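Local coordinates for mobilization protein A (PDB 2NS6) that nicks one DNA strand at the plasmid's origin of transfer and locally unwinds the DNA, as the relaxase of the conjugative relaxosome, at residues 98-109 against 120-129. Sequence-based numbering, arbitrary orientation.
Sequences LTGAERLPYTLA and CHLMISERIN. With MN (manganese (II) ion), chain B.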
loop_
_atom_site.group_PDB
_atom_site.type_symbol
_atom_site.label_atom_id
_atom_site.label_comp_id
_atom_site.label_asym_id
_atom_site.label_seq_id
_atom_site.Cartn_x
_atom_site.Cartn_y
_atom_site.Cartn_z
ATOM N N LEU A 98 7.938 -3.045 3.549
ATOM C CA LEU A 98 7.028 -4.122 3.187
ATOM C C LEU A 98 6.910 -4.430 1.684
ATOM O O LEU A 98 6.519 -5.534 1.317
ATOM C CB LEU A 98 5.629 -3.813 3.747
ATOM C CG LEU A 98 5.475 -3.659 5.271
ATOM C CD1 LEU A 98 4.022 -3.318 5.629
ATOM C CD2 LEU A 98 5.890 -4.948 5.957
ATOM N N THR A 99 7.271 -3.481 0.823
ATOM C CA THR A 99 7.119 -3.643 -0.630
ATOM C C THR A 99 8.393 -3.450 -1.460
ATOM O O THR A 99 8.389 -3.668 -2.677
ATOM C CB THR A 99 6.152 -2.599 -1.162
ATOM O OG1 THR A 99 6.778 -1.315 -1.072
ATOM C CG2 THR A 99 4.861 -2.580 -0.327
ATOM N N GLY A 100 9.466 -3.031 -0.798
ATOM C CA GLY A 100 10.715 -2.745 -1.480
ATOM C C GLY A 100 11.534 -3.871 -2.073
ATOM O O GLY A 100 12.180 -3.693 -3.113
ATOM N N ALA A 101 11.522 -5.023 -1.422
ATOM C CA ALA A 101 12.276 -6.170 -1.898
ATOM C C ALA A 101 11.749 -6.636 -3.255
ATOM O O ALA A 101 12.490 -6.709 -4.230
ATOM C CB ALA A 101 12.170 -7.301 -0.888
ATOM N N GLU A 102 10.452 -6.924 -3.306
ATOM C CA GLU A 102 9.807 -7.422 -4.518
ATOM C C GLU A 102 9.097 -6.371 -5.361
ATOM O O GLU A 102 8.356 -6.716 -6.285
ATOM C CB GLU A 102 8.799 -8.513 -4.143
ATOM C CG GLU A 102 9.409 -9.654 -3.348
ATOM C CD GLU A 102 8.447 -10.794 -3.135
ATOM O OE1 GLU A 102 7.558 -10.686 -2.267
ATOM O OE2 GLU A 102 8.570 -11.801 -3.850
ATOM N N ARG A 103 9.331 -5.101 -5.046
ATOM C CA ARG A 103 8.701 -3.981 -5.744
ATOM C C ARG A 103 7.219 -4.187 -5.995
ATOM O O ARG A 103 6.752 -4.212 -7.139
ATOM C CB ARG A 103 9.420 -3.685 -7.050
ATOM C CG ARG A 103 10.770 -3.082 -6.806
ATOM C CD ARG A 103 11.380 -2.568 -8.072
ATOM N NE ARG A 103 12.627 -1.867 -7.809
ATOM C CZ ARG A 103 13.684 -1.936 -8.603
ATOM N NH1 ARG A 103 13.630 -2.682 -9.703
ATOM N NH2 ARG A 103 14.787 -1.266 -8.297
ATOM N N LEU A 104 6.485 -4.330 -4.897
ATOM C CA LEU A 104 5.043 -4.513 -4.936
ATOM C C LEU A 104 4.407 -3.134 -5.087
ATOM O O LEU A 104 4.685 -2.225 -4.297
ATOM C CB LEU A 104 4.562 -5.163 -3.632
ATOM C CG LEU A 104 5.257 -6.464 -3.214
ATOM C CD1 LEU A 104 4.780 -6.891 -1.833
ATOM C CD2 LEU A 104 4.979 -7.546 -4.231
ATOM N N PRO A 105 3.563 -2.947 -6.111
ATOM C CA PRO A 105 2.941 -1.628 -6.261
ATOM C C PRO A 105 2.146 -1.332 -4.995
ATOM O O PRO A 105 1.596 -2.243 -4.375
ATOM C CB PRO A 105 2.040 -1.804 -7.481
ATOM C CG PRO A 105 2.790 -2.847 -8.304
ATOM C CD PRO A 105 3.215 -3.832 -7.241
ATOM N N TYR A 106 2.095 -0.064 -4.601
ATOM C CA TYR A 106 1.360 0.313 -3.406
ATOM C C TYR A 106 0.947 1.759 -3.488
ATOM O O TYR A 106 1.475 2.519 -4.293
ATOM C CB TYR A 106 2.229 0.125 -2.153
ATOM C CG TYR A 106 3.291 1.193 -1.972
ATOM C CD1 TYR A 106 2.994 2.413 -1.357
ATOM C CD2 TYR A 106 4.580 1.002 -2.456
ATOM C CE1 TYR A 106 3.965 3.416 -1.236
ATOM C CE2 TYR A 106 5.552 1.992 -2.343
ATOM C CZ TYR A 106 5.242 3.193 -1.737
ATOM O OH TYR A 106 6.207 4.173 -1.658
ATOM N N THR A 107 -0.011 2.115 -2.635
ATOM C CA THR A 107 -0.505 3.473 -2.512
ATOM C C THR A 107 -0.748 3.645 -1.018
ATOM O O THR A 107 -1.334 2.771 -0.367
ATOM C CB THR A 107 -1.834 3.693 -3.274
ATOM O OG1 THR A 107 -1.606 3.593 -4.687
ATOM C CG2 THR A 107 -2.403 5.071 -2.971
ATOM N N LEU A 108 -0.270 4.752 -0.465
ATOM C CA LEU A 108 -0.465 5.007 0.952
ATOM C C LEU A 108 -0.919 6.434 1.151
ATOM O O LEU A 108 -0.648 7.314 0.340
ATOM C CB LEU A 108 0.832 4.768 1.732
ATOM C CG LEU A 108 1.984 5.764 1.618
ATOM C CD1 LEU A 108 1.795 6.892 2.613
ATOM C CD2 LEU A 108 3.304 5.054 1.903
ATOM N N ALA A 109 -1.618 6.664 2.246
ATOM C CA ALA A 109 -2.085 7.997 2.541
ATOM C C ALA A 109 -2.009 8.166 4.051
ATOM O O ALA A 109 -2.210 7.206 4.806
ATOM C CB ALA A 109 -3.524 8.157 2.043
ATOM N N CYS A 120 -2.050 5.978 9.146
ATOM C CA CYS A 120 -1.703 5.718 7.756
ATOM C C CYS A 120 -2.433 4.527 7.139
ATOM O O CYS A 120 -2.497 3.455 7.736
ATOM C CB CYS A 120 -0.192 5.494 7.652
ATOM S SG CYS A 120 0.385 5.135 5.980
ATOM N N HIS A 121 -2.999 4.719 5.950
ATOM C CA HIS A 121 -3.685 3.634 5.247
ATOM C C HIS A 121 -2.727 3.234 4.128
ATOM O O HIS A 121 -2.235 4.088 3.402
ATOM C CB HIS A 121 -5.011 4.111 4.647
ATOM C CG HIS A 121 -6.075 4.385 5.662
ATOM N ND1 HIS A 121 -6.967 3.424 6.086
ATOM C CD2 HIS A 121 -6.389 5.515 6.342
ATOM C CE1 HIS A 121 -7.786 3.951 6.981
ATOM N NE2 HIS A 121 -7.456 5.217 7.153
ATOM N N LEU A 122 -2.455 1.943 3.992
ATOM C CA LEU A 122 -1.530 1.499 2.961
ATOM C C LEU A 122 -2.050 0.260 2.253
ATOM O O LEU A 122 -2.277 -0.775 2.879
ATOM C CB LEU A 122 -0.153 1.237 3.595
ATOM C CG LEU A 122 1.084 0.743 2.832
ATOM C CD1 LEU A 122 1.193 -0.738 3.028
ATOM C CD2 LEU A 122 1.055 1.120 1.367
ATOM N N MET A 123 -2.277 0.373 0.950
ATOM C CA MET A 123 -2.747 -0.777 0.199
ATOM C C MET A 123 -1.612 -1.299 -0.656
ATOM O O MET A 123 -0.933 -0.546 -1.360
ATOM C CB MET A 123 -3.994 -0.432 -0.632
ATOM C CG MET A 123 -4.004 0.921 -1.291
ATOM S SD MET A 123 -5.698 1.489 -1.777
ATOM C CE MET A 123 -6.096 0.357 -3.153
ATOM N N ILE A 124 -1.396 -2.604 -0.547
ATOM C CA ILE A 124 -0.327 -3.294 -1.254
ATOM C C ILE A 124 -0.853 -4.315 -2.234
ATOM O O ILE A 124 -1.658 -5.178 -1.877
ATOM C CB ILE A 124 0.566 -4.044 -0.269
ATOM C CG1 ILE A 124 0.954 -3.114 0.879
ATOM C CG2 ILE A 124 1.790 -4.587 -0.983
ATOM C CD1 ILE A 124 1.843 -3.776 1.900
ATOM N N SER A 125 -0.395 -4.211 -3.478
ATOM C CA SER A 125 -0.785 -5.146 -4.527
ATOM C C SER A 125 0.213 -6.294 -4.458
ATOM O O SER A 125 1.426 -6.072 -4.479
ATOM C CB SER A 125 -0.692 -4.470 -5.895
ATOM O OG SER A 125 -0.788 -5.426 -6.935
ATOM N N GLU A 126 -0.294 -7.519 -4.379
ATOM C CA GLU A 126 0.572 -8.685 -4.290
ATOM C C GLU A 126 1.048 -9.194 -5.641
ATOM O O GLU A 126 0.934 -10.383 -5.947
ATOM C CB GLU A 126 -0.137 -9.798 -3.517
ATOM C CG GLU A 126 -0.252 -9.508 -2.031
ATOM C CD GLU A 126 -1.325 -10.344 -1.369
ATOM O OE1 GLU A 126 -1.024 -11.015 -0.363
ATOM O OE2 GLU A 126 -2.469 -10.322 -1.863
ATOM N N ARG A 127 1.588 -8.274 -6.435
ATOM C CA ARG A 127 2.125 -8.568 -7.759
ATOM C C ARG A 127 3.548 -8.046 -7.768
ATOM O O ARG A 127 3.804 -6.909 -7.383
ATOM C CB ARG A 127 1.315 -7.852 -8.847
ATOM C CG ARG A 127 -0.113 -8.360 -8.988
ATOM C CD ARG A 127 -0.154 -9.643 -9.820
ATOM N NE ARG A 127 -1.480 -10.253 -9.847
ATOM C CZ ARG A 127 -1.840 -11.207 -10.696
ATOM N NH1 ARG A 127 -0.972 -11.652 -11.593
ATOM N NH2 ARG A 127 -3.058 -11.724 -10.644
ATOM N N ILE A 128 4.471 -8.883 -8.213
ATOM C CA ILE A 128 5.879 -8.533 -8.254
ATOM C C ILE A 128 6.239 -7.751 -9.507
ATOM O O ILE A 128 6.103 -8.255 -10.627
ATOM C CB ILE A 128 6.733 -9.813 -8.193
ATOM C CG1 ILE A 128 6.385 -10.588 -6.921
ATOM C CG2 ILE A 128 8.216 -9.470 -8.251
ATOM C CD1 ILE A 128 6.978 -11.979 -6.849
ATOM N N ASN A 129 6.703 -6.519 -9.332
ATOM C CA ASN A 129 7.088 -5.745 -10.498
ATOM C C ASN A 129 8.512 -6.126 -10.881
ATOM O O ASN A 129 9.474 -5.707 -10.235
ATOM C CB ASN A 129 7.018 -4.247 -10.224
ATOM C CG ASN A 129 7.182 -3.428 -11.494
ATOM O OD1 ASN A 129 7.728 -3.911 -12.485
ATOM N ND2 ASN A 129 6.721 -2.189 -11.467
HETATM MN MN MN B . -8.460 7.229 7.959
HETATM O O HOH W 1 11.603 -3.922 -11.186
HETATM O O HOH W 2 -9.609 9.083 8.889
#
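Tyr106 faces Ile124 and Leu108 faces Leu122 as non-hydrogen-bonded pairs in the beta hairpin of strands 106-113 and 117-124, inside the five-stranded antiparallel sheet of the relaxase domain. Two hydrogen-bonded pairs, Thr107 with Met123 and Ala109 with His121, tie the strands. On the face of Tyr106 and Leu108, with CG anti to the backbone N (chi1 179°), Leu122 brings CD2 across to Tyr106 CD1 at 3.6 Å, oblique to the ring, and to Leu108 CB at 3.7 Å. The Tyr106 hydroxyl is hydrogen-bonded to Glu42 on neighbouring strand 38-44. Farther along this face, Ile124 CG2 meets Thr99 CG2 of helix 84-99 at 3.7 Å and, in the loop that follows, Leu104 CD1 at 3.9 Å. On the other face, Met123 CG lies 4.0 Å from Thr107 CB, while helix 18-26 packs against both residues. Beyond the strands, Ser125 N donates a nearly straight hydrogen bond (170°) to Pro105 O. Asn129 N donates a hydrogen bond to Arg103 O from above the carbonyl plane, and a water joins Arg103 NH1 to Asn129 O. At the opposite end, the hairpin carries the metal site: His121 NE2 binds the manganese(II) ion at 2.4 Å, together with His111, His119 and a water.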